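Local atomic coordinates of DUF3218 domain-containing protein (Pseudomonas aeruginosa, PDB entry 2IGS), a protein that is of unknown function but belongs to the DUF3218 family of the lysozyme-like clan, which hints at, without establishing, a lysozyme-like fold. Residues L99-Q104 against A206-L211; N92-P97 against P170-A175; E40-P45 against R202-V207. All coordinates share one frame; numbering follows the deposited sequence. Where two conformers were deposited one is given.

Contact 1: residues L99-Q104 against A206-L211; sequences LTSMAQ and AVTLLL
Met-102, present as selenomethionine, lies across Thr-208 at about a right angle, and it accounts for nearly half of the 197 Å² buried between 99-104 and 206-211. Its SE rests 3.6 Å from Thr-208 OG1. One step back along the same chain, Met-102 CG meets Thr-208 CG2 at 3.8 Å, so hydroxyl and methyl of the threonine both bear on this side chain. SE also reaches Val-207 CG1 at 4.2 Å, while Leu-211 CD1 approaches Met-102 CG at 4.3 Å from the next turn of its helix. Beside this group, Ser-101 OG stands 3.8 Å from Thr-208 CG2.

A bend about the last torsion of Met-102 (chi3 -34°) turns CE away from a straight course and toward Ala-41 of helix 35-48, whose Trp-42 also packs on this side chain. Thr-208 keeps OG1 beside its own backbone N (chi1 -48°), where the hydroxyl hydrogen-bonds to Thr-204 O one turn earlier; CG2 is thereby left to face helix 87-113. Water 1 donates to Thr-208 O at 2.7 Å and makes a weak bond to Ser-101 OG. Pro-170 and Ile-173 pack beside Ser-101 and Thr-208 respectively. The axes of the two short segments approach to 9.2 Å at 43°, with the CA atoms of Met-102 and Thr-208 the nearest pair.

Chemically, the contact is mainly van der Waals, a methionine chain (selenium here standing in for sulfur) lying on the threonine and on Val-207 and Leu-211. The Thr-208 hydroxyl is satisfied within its own helix, whereas Ser-101 OG has weak bonds to water 1 and to Thr-168 O; the same water supplies a partner for a buried carbonyl while loosely linking the two helices.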
loop_
_atom_site.group_PDB
_atom_site.type_symbol
_atom_site.label_atom_id
_atom_site.label_comp_id
_atom_site.label_asym_id
_atom_site.label_seq_id
_atom_site.Cartn_x
_atom_site.Cartn_y
_atom_site.Cartn_z
ATOM N N LEU F 99 -19.604 -0.450 -43.305
ATOM C CA LEU F 99 -18.223 -0.778 -43.565
ATOM C C LEU F 99 -17.291 0.284 -43.004
ATOM O O LEU F 99 -16.306 -0.044 -42.333
ATOM C CB LEU F 99 -17.996 -0.965 -45.053
ATOM C CG LEU F 99 -18.641 -2.210 -45.663
ATOM C CD1 LEU F 99 -18.349 -2.260 -47.139
ATOM C CD2 LEU F 99 -18.153 -3.484 -44.953
ATOM N N THR F 100 -17.631 1.547 -43.279
ATOM C CA THR F 100 -16.918 2.712 -42.759
ATOM C C THR F 100 -16.860 2.692 -41.234
ATOM O O THR F 100 -15.791 2.854 -40.670
ATOM C CB THR F 100 -17.555 4.036 -43.251
ATOM O OG1 THR F 100 -17.501 4.102 -44.685
ATOM C CG2 THR F 100 -16.816 5.225 -42.719
ATOM N N SER F 101 -18.002 2.464 -40.584
ATOM C CA SER F 101 -18.117 2.610 -39.136
ATOM C C SER F 101 -17.343 1.518 -38.402
ATOM O O SER F 101 -16.629 1.807 -37.439
ATOM C CB SER F 101 -19.594 2.675 -38.688
ATOM O OG SER F 101 -20.018 1.534 -37.940
HETATM N N MSE F 102 -17.456 0.273 -38.872
HETATM C CA MSE F 102 -16.653 -0.814 -38.332
HETATM C C MSE F 102 -15.162 -0.576 -38.425
HETATM O O MSE F 102 -14.440 -0.931 -37.506
HETATM C CB MSE F 102 -16.977 -2.133 -39.005
HETATM C CG MSE F 102 -18.209 -2.785 -38.467
HETATM SE SE MSE F 102 -18.202 -4.697 -38.689
HETATM C CE MSE F 102 -17.254 -4.873 -40.372
ATOM N N ALA F 103 -14.702 0.018 -39.527
ATOM C CA ALA F 103 -13.280 0.251 -39.734
ATOM C C ALA F 103 -12.773 1.251 -38.704
ATOM O O ALA F 103 -11.771 1.010 -38.049
ATOM C CB ALA F 103 -13.021 0.756 -41.155
ATOM N N GLN F 104 -13.503 2.357 -38.554
ATOM C CA GLN F 104 -13.178 3.422 -37.609
ATOM C C GLN F 104 -13.250 2.948 -36.158
ATOM O O GLN F 104 -12.353 3.253 -35.359
ATOM C CB GLN F 104 -14.083 4.648 -37.837
ATOM C CG GLN F 104 -13.799 5.385 -39.159
ATOM C CD GLN F 104 -14.879 6.394 -39.566
ATOM O OE1 GLN F 104 -16.024 6.338 -39.098
ATOM N NE2 GLN F 104 -14.515 7.319 -40.461
ATOM N N ALA F 206 -24.411 -7.501 -35.324
ATOM C CA ALA F 206 -24.001 -7.669 -33.908
ATOM C C ALA F 206 -22.533 -7.281 -33.711
ATOM O O ALA F 206 -22.190 -6.664 -32.709
ATOM C CB ALA F 206 -24.216 -9.083 -33.457
ATOM N N VAL F 207 -21.660 -7.654 -34.651
ATOM C CA VAL F 207 -20.253 -7.272 -34.533
ATOM C C VAL F 207 -20.092 -5.753 -34.739
ATOM O O VAL F 207 -19.276 -5.135 -34.071
ATOM C CB VAL F 207 -19.320 -8.068 -35.485
ATOM C CG1 VAL F 207 -17.929 -7.444 -35.501
ATOM C CG2 VAL F 207 -19.259 -9.574 -35.127
ATOM N N THR F 208 -20.883 -5.168 -35.648
ATOM C CA THR F 208 -20.925 -3.704 -35.858
ATOM C C THR F 208 -21.287 -2.961 -34.551
ATOM O O THR F 208 -20.632 -1.982 -34.189
ATOM C CB THR F 208 -21.905 -3.303 -36.996
ATOM O OG1 THR F 208 -21.669 -4.124 -38.142
ATOM C CG2 THR F 208 -21.752 -1.846 -37.409
ATOM N N LEU F 209 -22.326 -3.438 -33.866
ATOM C CA LEU F 209 -22.780 -2.872 -32.610
ATOM C C LEU F 209 -21.687 -3.008 -31.566
ATOM O O LEU F 209 -21.399 -2.029 -30.841
ATOM C CB LEU F 209 -24.064 -3.583 -32.127
ATOM C CG LEU F 209 -24.670 -3.247 -30.750
ATOM C CD1 LEU F 209 -25.221 -1.809 -30.749
ATOM C CD2 LEU F 209 -25.782 -4.246 -30.326
ATOM N N LEU F 210 -21.080 -4.206 -31.504
ATOM C CA LEU F 210 -20.038 -4.522 -30.527
ATOM C C LEU F 210 -18.874 -3.529 -30.584
ATOM O O LEU F 210 -18.424 -3.028 -29.560
ATOM C CB LEU F 210 -19.506 -5.955 -30.729
ATOM C CG LEU F 210 -18.404 -6.429 -29.769
ATOM C CD1 LEU F 210 -18.980 -6.725 -28.371
ATOM C CD2 LEU F 210 -17.680 -7.657 -30.306
ATOM N N LEU F 211 -18.392 -3.281 -31.791
ATOM C CA LEU F 211 -17.279 -2.373 -32.014
ATOM C C LEU F 211 -17.670 -0.915 -31.764
ATOM O O LEU F 211 -16.873 -0.159 -31.246
ATOM C CB LEU F 211 -16.753 -2.546 -33.449
ATOM C CG LEU F 211 -16.123 -3.908 -33.754
ATOM C CD1 LEU F 211 -15.699 -4.008 -35.209
ATOM C CD2 LEU F 211 -14.965 -4.208 -32.800
HETATM O O HOH W 1 -18.903 -0.704 -35.781
#

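Contact 2: residues N92-P97 against P170-A175; sequences NVEILP and PEDIKA
Glu-94 and Asp-172 cross at a slant, Asp-172 OD1 lying 3.6 Å from Glu-94 CG, with the carboxylate planes 54° apart. Their charged oxygens, Glu-94 OE1 and Asp-172 OD1, are 4.5 Å apart; Arg-89 forms salt bridges with both residues and probably offsets this repulsion, and Arg-82 takes the other oxygen of Glu-94. Val-93 presents CG1, anti to its backbone N (chi1 179°), to Glu-171, whose side chain runs across it at about a right angle. Glu-171 was modelled in two conformers, so the detail at its carboxylate is doubtful. Farther along, the rings of Pro-97 and Pro-170 touch through their CB atoms at 4.4 Å.

Between these pairs, Val-93 O accepts from two waters. Water 2 is 2.8 Å from Glu-171 N, and water 3 is 2.9 Å from Asp-172 N, each receiving the N-H. The carbonyl is available because Pro-97, four residues on, has no N-H to offer it, and the two amides belong to the first turn of helix 171-177. Solvent thus joins a proline kink to a helix start.

The short axes lie 105° apart. Pro-170 and Ile-173 pack on helix 203-216, Ile-95 turns away to helix 12-27, and the Cys-27 to Cys-91 disulfide ties that helix to 87-113 just before Asn-92.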
loop_
_atom_site.group_PDB
_atom_site.type_symbol
_atom_site.label_atom_id
_atom_site.label_comp_id
_atom_site.label_asym_id
_atom_site.label_seq_id
_atom_site.Cartn_x
_atom_site.Cartn_y
_atom_site.Cartn_z
ATOM N N ASN F 92 -26.040 3.734 -49.272
ATOM C CA ASN F 92 -25.752 4.901 -48.453
ATOM C C ASN F 92 -26.422 4.924 -47.085
ATOM O O ASN F 92 -26.126 5.795 -46.274
ATOM C CB ASN F 92 -26.085 6.179 -49.234
ATOM C CG ASN F 92 -25.404 6.221 -50.597
ATOM O OD1 ASN F 92 -24.305 5.688 -50.781
ATOM N ND2 ASN F 92 -26.064 6.852 -51.566
ATOM N N VAL F 93 -27.319 3.982 -46.819
ATOM C CA VAL F 93 -27.865 3.843 -45.455
ATOM C C VAL F 93 -27.392 2.568 -44.750
ATOM O O VAL F 93 -27.042 2.595 -43.574
ATOM C CB VAL F 93 -29.416 3.985 -45.411
ATOM C CG1 VAL F 93 -29.956 3.799 -43.973
ATOM C CG2 VAL F 93 -29.841 5.349 -45.982
ATOM N N GLU F 94 -27.332 1.467 -45.490
ATOM C CA GLU F 94 -27.045 0.162 -44.908
ATOM C C GLU F 94 -25.583 -0.299 -44.983
ATOM O O GLU F 94 -24.968 -0.621 -43.955
ATOM C CB GLU F 94 -27.988 -0.886 -45.505
ATOM C CG GLU F 94 -29.473 -0.472 -45.418
ATOM C CD GLU F 94 -30.402 -1.382 -46.203
ATOM O OE1 GLU F 94 -31.343 -0.877 -46.844
ATOM O OE2 GLU F 94 -30.203 -2.612 -46.188
ATOM N N ILE F 95 -25.025 -0.311 -46.183
ATOM C CA ILE F 95 -23.759 -0.996 -46.408
ATOM C C ILE F 95 -22.479 -0.150 -46.225
ATOM O O ILE F 95 -21.640 -0.453 -45.364
ATOM C CB ILE F 95 -23.787 -1.784 -47.744
ATOM C CG1 ILE F 95 -24.877 -2.873 -47.661
ATOM C CG2 ILE F 95 -22.408 -2.394 -48.044
ATOM C CD1 ILE F 95 -24.939 -3.847 -48.844
ATOM N N LEU F 96 -22.314 0.904 -47.012
ATOM C CA LEU F 96 -21.067 1.678 -46.904
ATOM C C LEU F 96 -20.890 2.291 -45.497
ATOM O O LEU F 96 -19.786 2.257 -44.951
ATOM C CB LEU F 96 -20.934 2.710 -48.046
ATOM C CG LEU F 96 -21.013 2.148 -49.480
ATOM C CD1 LEU F 96 -20.848 3.223 -50.537
ATOM C CD2 LEU F 96 -20.020 1.021 -49.736
ATOM N N PRO F 97 -21.976 2.832 -44.893
ATOM C CA PRO F 97 -21.852 3.300 -43.508
ATOM C C PRO F 97 -21.464 2.204 -42.515
ATOM O O PRO F 97 -20.697 2.461 -41.587
ATOM C CB PRO F 97 -23.252 3.845 -43.198
ATOM C CG PRO F 97 -23.814 4.219 -44.560
ATOM C CD PRO F 97 -23.328 3.104 -45.432
ATOM N N PRO F 170 -24.464 2.661 -38.085
ATOM C CA PRO F 170 -25.462 2.892 -39.141
ATOM C C PRO F 170 -26.867 3.039 -38.566
ATOM O O PRO F 170 -27.171 2.464 -37.503
ATOM C CB PRO F 170 -25.385 1.628 -40.013
ATOM C CG PRO F 170 -24.669 0.618 -39.192
ATOM C CD PRO F 170 -23.736 1.400 -38.298
ATOM N N GLU F 171 -27.691 3.815 -39.273
ATOM C CA GLU F 171 -29.070 4.146 -38.902
ATOM C C GLU F 171 -29.878 2.965 -38.360
ATOM O O GLU F 171 -30.463 3.049 -37.275
ATOM C CB GLU F 171 -29.812 4.751 -40.103
ATOM C CG GLU F 171 -29.423 6.187 -40.442
ATOM C CD GLU F 171 -30.038 6.695 -41.750
ATOM O OE1 GLU F 171 -31.199 6.339 -42.057
ATOM O OE2 GLU F 171 -29.353 7.459 -42.465
ATOM N N ASP F 172 -29.902 1.876 -39.124
ATOM C CA ASP F 172 -30.800 0.730 -38.852
ATOM C C ASP F 172 -30.484 -0.028 -37.555
ATOM O O ASP F 172 -31.392 -0.511 -36.882
ATOM C CB ASP F 172 -30.833 -0.231 -40.041
ATOM C CG ASP F 172 -31.588 0.338 -41.235
ATOM O OD1 ASP F 172 -31.344 -0.132 -42.366
ATOM O OD2 ASP F 172 -32.433 1.246 -41.048
ATOM N N ILE F 173 -29.200 -0.114 -37.217
ATOM C CA ILE F 173 -28.758 -0.676 -35.937
ATOM C C ILE F 173 -29.074 0.279 -34.785
ATOM O O ILE F 173 -29.564 -0.133 -33.730
ATOM C CB ILE F 173 -27.249 -1.070 -35.966
ATOM C CG1 ILE F 173 -26.942 -1.917 -37.211
ATOM C CG2 ILE F 173 -26.872 -1.842 -34.699
ATOM C CD1 ILE F 173 -25.528 -2.443 -37.281
ATOM N N LYS F 174 -28.806 1.559 -34.999
ATOM C CA LYS F 174 -29.199 2.611 -34.052
ATOM C C LYS F 174 -30.721 2.584 -33.745
ATOM O O LYS F 174 -31.128 2.712 -32.593
ATOM C CB LYS F 174 -28.754 3.991 -34.578
ATOM C CG LYS F 174 -28.261 4.940 -33.503
ATOM C CD LYS F 174 -28.077 6.361 -34.033
ATOM C CE LYS F 174 -27.954 7.417 -32.891
ATOM N NZ LYS F 174 -26.681 7.312 -32.048
ATOM N N ALA F 175 -31.544 2.385 -34.773
ATOM C CA ALA F 175 -33.000 2.327 -34.623
ATOM C C ALA F 175 -33.495 1.062 -33.908
ATOM O O ALA F 175 -34.505 1.093 -33.183
ATOM C CB ALA F 175 -33.681 2.464 -35.993
HETATM O O HOH W 2 -26.737 4.769 -41.755
HETATM O O HOH W 3 -28.292 1.301 -41.514
#

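Contact 3: residues E40-P45 against R202-V207; sequences EAWDIP and RYTTAV
At the proline kink of helix 35-48, Trp-42 and Pro-45 pack against Tyr-203, Thr-204 and Val-207 in the opening turns of helix 203-216, the short axes being 105° apart. Tyr-203 donates its OH to Trp-42 O at 2.6 Å, coming nearly head-on to the carbonyl; its ring, with CG anti to the backbone N, reaches across so that this oxygen lies at the ring edge. In return, Trp-42 NE1 donates to Thr-204 O at 3.2 Å with an N-H...O angle of 146°. The acceptor is met in its carbonyl plane, on a lone pair, but sits 25° out of the indole plane. Thr-204 O also takes the hydroxyl of Thr-208, so two side-chain donors reach it, besides its place in the helix.

Thr-204 CB lies over one face of the indole, 3.6 Å above the plane and toward its rim; the closer approach modelled for its hydroxyl is doubtful. Val-207 CB meets the indole edge, 3.9 Å from Trp-42 CD1. Pro-45 and Tyr-203 come from opposite directions, with Pro-45 CG 3.6 Å from Tyr-203 CZ, and Val-207 CG2 touches the same Pro-45 CG at 3.8 Å. Val-207 CG1 approaches Ala-41 O, which has Ile-44 N as partner in place of the N-H that Pro-45 lacks.

Thr-205 OG1 accepts from the N-H of Arg-202, the N-cap residue, at 2.9 Å. Tyr-20 of helix 12-27 adds an edge-to-face contact to Trp-42. The whole is a steep helix-helix crossing in the buried core of a mostly helical domain, pinned by side-chain-to-carbonyl bonds at a proline kink and a helix start.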
loop_
_atom_site.group_PDB
_atom_site.type_symbol
_atom_site.label_atom_id
_atom_site.label_comp_id
_atom_site.label_asym_id
_atom_site.label_seq_id
_atom_site.Cartn_x
_atom_site.Cartn_y
_atom_site.Cartn_z
ATOM N N GLU F 40 -10.950 -8.737 -40.151
ATOM C CA GLU F 40 -10.607 -8.801 -38.737
ATOM C C GLU F 40 -11.828 -8.683 -37.816
ATOM O O GLU F 40 -11.964 -9.449 -36.869
ATOM C CB GLU F 40 -9.543 -7.751 -38.362
ATOM C CG GLU F 40 -9.065 -7.917 -36.929
ATOM C CD GLU F 40 -7.954 -6.970 -36.525
ATOM O OE1 GLU F 40 -7.469 -6.213 -37.380
ATOM O OE2 GLU F 40 -7.589 -6.967 -35.328
ATOM N N ALA F 41 -12.702 -7.724 -38.092
ATOM C CA ALA F 41 -13.953 -7.549 -37.322
ATOM C C ALA F 41 -14.828 -8.806 -37.351
ATOM O O ALA F 41 -15.317 -9.264 -36.322
ATOM C CB ALA F 41 -14.740 -6.339 -37.859
ATOM N N TRP F 42 -15.026 -9.372 -38.538
ATOM C CA TRP F 42 -15.968 -10.497 -38.696
ATOM C C TRP F 42 -15.345 -11.864 -38.348
ATOM O O TRP F 42 -16.049 -12.857 -38.229
ATOM C CB TRP F 42 -16.612 -10.458 -40.093
ATOM C CG TRP F 42 -17.648 -9.329 -40.222
ATOM C CD1 TRP F 42 -18.318 -8.694 -39.192
ATOM C CD2 TRP F 42 -18.169 -8.763 -41.440
ATOM N NE1 TRP F 42 -19.210 -7.769 -39.696
ATOM C CE2 TRP F 42 -19.128 -7.776 -41.070
ATOM C CE3 TRP F 42 -17.898 -8.972 -42.809
ATOM C CZ2 TRP F 42 -19.814 -7.000 -42.018
ATOM C CZ3 TRP F 42 -18.595 -8.210 -43.755
ATOM C CH2 TRP F 42 -19.553 -7.238 -43.346
ATOM N N ASP F 43 -14.025 -11.904 -38.169
ATOM C CA ASP F 43 -13.370 -13.042 -37.502
ATOM C C ASP F 43 -13.503 -13.048 -35.968
ATOM O O ASP F 43 -13.273 -14.082 -35.331
ATOM C CB ASP F 43 -11.875 -13.132 -37.890
ATOM C CG ASP F 43 -11.651 -13.732 -39.290
ATOM O OD1 ASP F 43 -12.583 -14.327 -39.886
ATOM O OD2 ASP F 43 -10.518 -13.604 -39.802
ATOM N N ILE F 44 -13.874 -11.908 -35.382
ATOM C CA ILE F 44 -13.911 -11.751 -33.914
ATOM C C ILE F 44 -14.612 -12.904 -33.153
ATOM O O ILE F 44 -13.972 -13.515 -32.307
ATOM C CB ILE F 44 -14.380 -10.321 -33.438
ATOM C CG1 ILE F 44 -13.332 -9.240 -33.775
ATOM C CG2 ILE F 44 -14.629 -10.299 -31.939
ATOM C CD1 ILE F 44 -13.769 -7.829 -33.403
ATOM N N PRO F 45 -15.885 -13.256 -33.507
ATOM C CA PRO F 45 -16.574 -14.368 -32.824
ATOM C C PRO F 45 -15.862 -15.700 -32.931
ATOM O O PRO F 45 -15.939 -16.508 -32.007
ATOM C CB PRO F 45 -17.905 -14.456 -33.555
ATOM C CG PRO F 45 -18.147 -13.091 -34.043
ATOM C CD PRO F 45 -16.769 -12.659 -34.530
ATOM N N ARG F 202 -28.031 -9.773 -36.665
ATOM C CA ARG F 202 -27.289 -10.790 -37.403
ATOM C C ARG F 202 -25.844 -10.772 -36.962
ATOM O O ARG F 202 -25.419 -9.832 -36.313
ATOM C CB ARG F 202 -27.447 -10.626 -38.923
ATOM C CG ARG F 202 -28.818 -11.122 -39.443
ATOM C CD ARG F 202 -29.254 -10.336 -40.656
ATOM N NE ARG F 202 -28.088 -9.740 -41.296
ATOM C CZ ARG F 202 -27.964 -8.458 -41.627
ATOM N NH1 ARG F 202 -28.961 -7.596 -41.428
ATOM N NH2 ARG F 202 -26.831 -8.055 -42.187
ATOM N N TYR F 203 -25.111 -11.841 -37.292
ATOM C CA TYR F 203 -23.724 -12.023 -36.893
ATOM C C TYR F 203 -22.935 -10.769 -37.225
ATOM O O TYR F 203 -22.236 -10.213 -36.386
ATOM C CB TYR F 203 -23.175 -13.245 -37.656
ATOM C CG TYR F 203 -21.699 -13.554 -37.515
ATOM C CD1 TYR F 203 -20.733 -12.803 -38.193
ATOM C CD2 TYR F 203 -21.275 -14.642 -36.774
ATOM C CE1 TYR F 203 -19.357 -13.132 -38.088
ATOM C CE2 TYR F 203 -19.927 -14.979 -36.677
ATOM C CZ TYR F 203 -18.978 -14.223 -37.323
ATOM O OH TYR F 203 -17.647 -14.565 -37.210
ATOM N N THR F 204 -23.102 -10.326 -38.462
ATOM C CA THR F 204 -22.414 -9.198 -39.052
ATOM C C THR F 204 -22.768 -7.834 -38.398
ATOM O O THR F 204 -21.883 -6.998 -38.146
ATOM C CB THR F 204 -22.728 -9.280 -40.553
ATOM O OG1 THR F 204 -21.545 -9.214 -41.348
ATOM C CG2 THR F 204 -23.804 -8.354 -41.019
ATOM N N THR F 205 -24.050 -7.628 -38.092
ATOM C CA THR F 205 -24.531 -6.370 -37.490
ATOM C C THR F 205 -24.364 -6.331 -35.959
ATOM O O THR F 205 -24.235 -5.250 -35.371
ATOM C CB THR F 205 -26.006 -6.107 -37.807
ATOM O OG1 THR F 205 -26.750 -7.293 -37.519
ATOM C CG2 THR F 205 -26.220 -5.685 -39.288
ATOM N N ALA F 206 -24.411 -7.501 -35.324
ATOM C CA ALA F 206 -24.001 -7.669 -33.908
ATOM C C ALA F 206 -22.533 -7.281 -33.711
ATOM O O ALA F 206 -22.190 -6.664 -32.709
ATOM C CB ALA F 206 -24.216 -9.083 -33.457
ATOM N N VAL F 207 -21.660 -7.654 -34.651
ATOM C CA VAL F 207 -20.253 -7.272 -34.533
ATOM C C VAL F 207 -20.092 -5.753 -34.739
ATOM O O VAL F 207 -19.276 -5.135 -34.071
ATOM C CB VAL F 207 -19.320 -8.068 -35.485
ATOM C CG1 VAL F 207 -17.929 -7.444 -35.501
ATOM C CG2 VAL F 207 -19.259 -9.574 -35.127
#

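Helix 203-216 is common ground for contacts 1 and 3, which share Ala-206 and Val-207 and have centres about 8 Å apart; helix 87-113 serves contacts 1 and 2, with centres about 10 Å apart. Contact 1 is thus the middle one. It meets contact 3 where Met-102 SE lies 3.4 Å from Trp-42 NE1, and contact 2 where Thr-208 CB lies 3.7 Å from Ile-173 CD1. Contacts 2 and 3, centres about 15 Å apart, touch through Ile-173 CD1 and Thr-205 O at 3.6 Å. Packing grades from buried contacts 1 and 3 to contact 2 at the surface, where two waters and charges take part. With the function unknown, none can be tied to an active site.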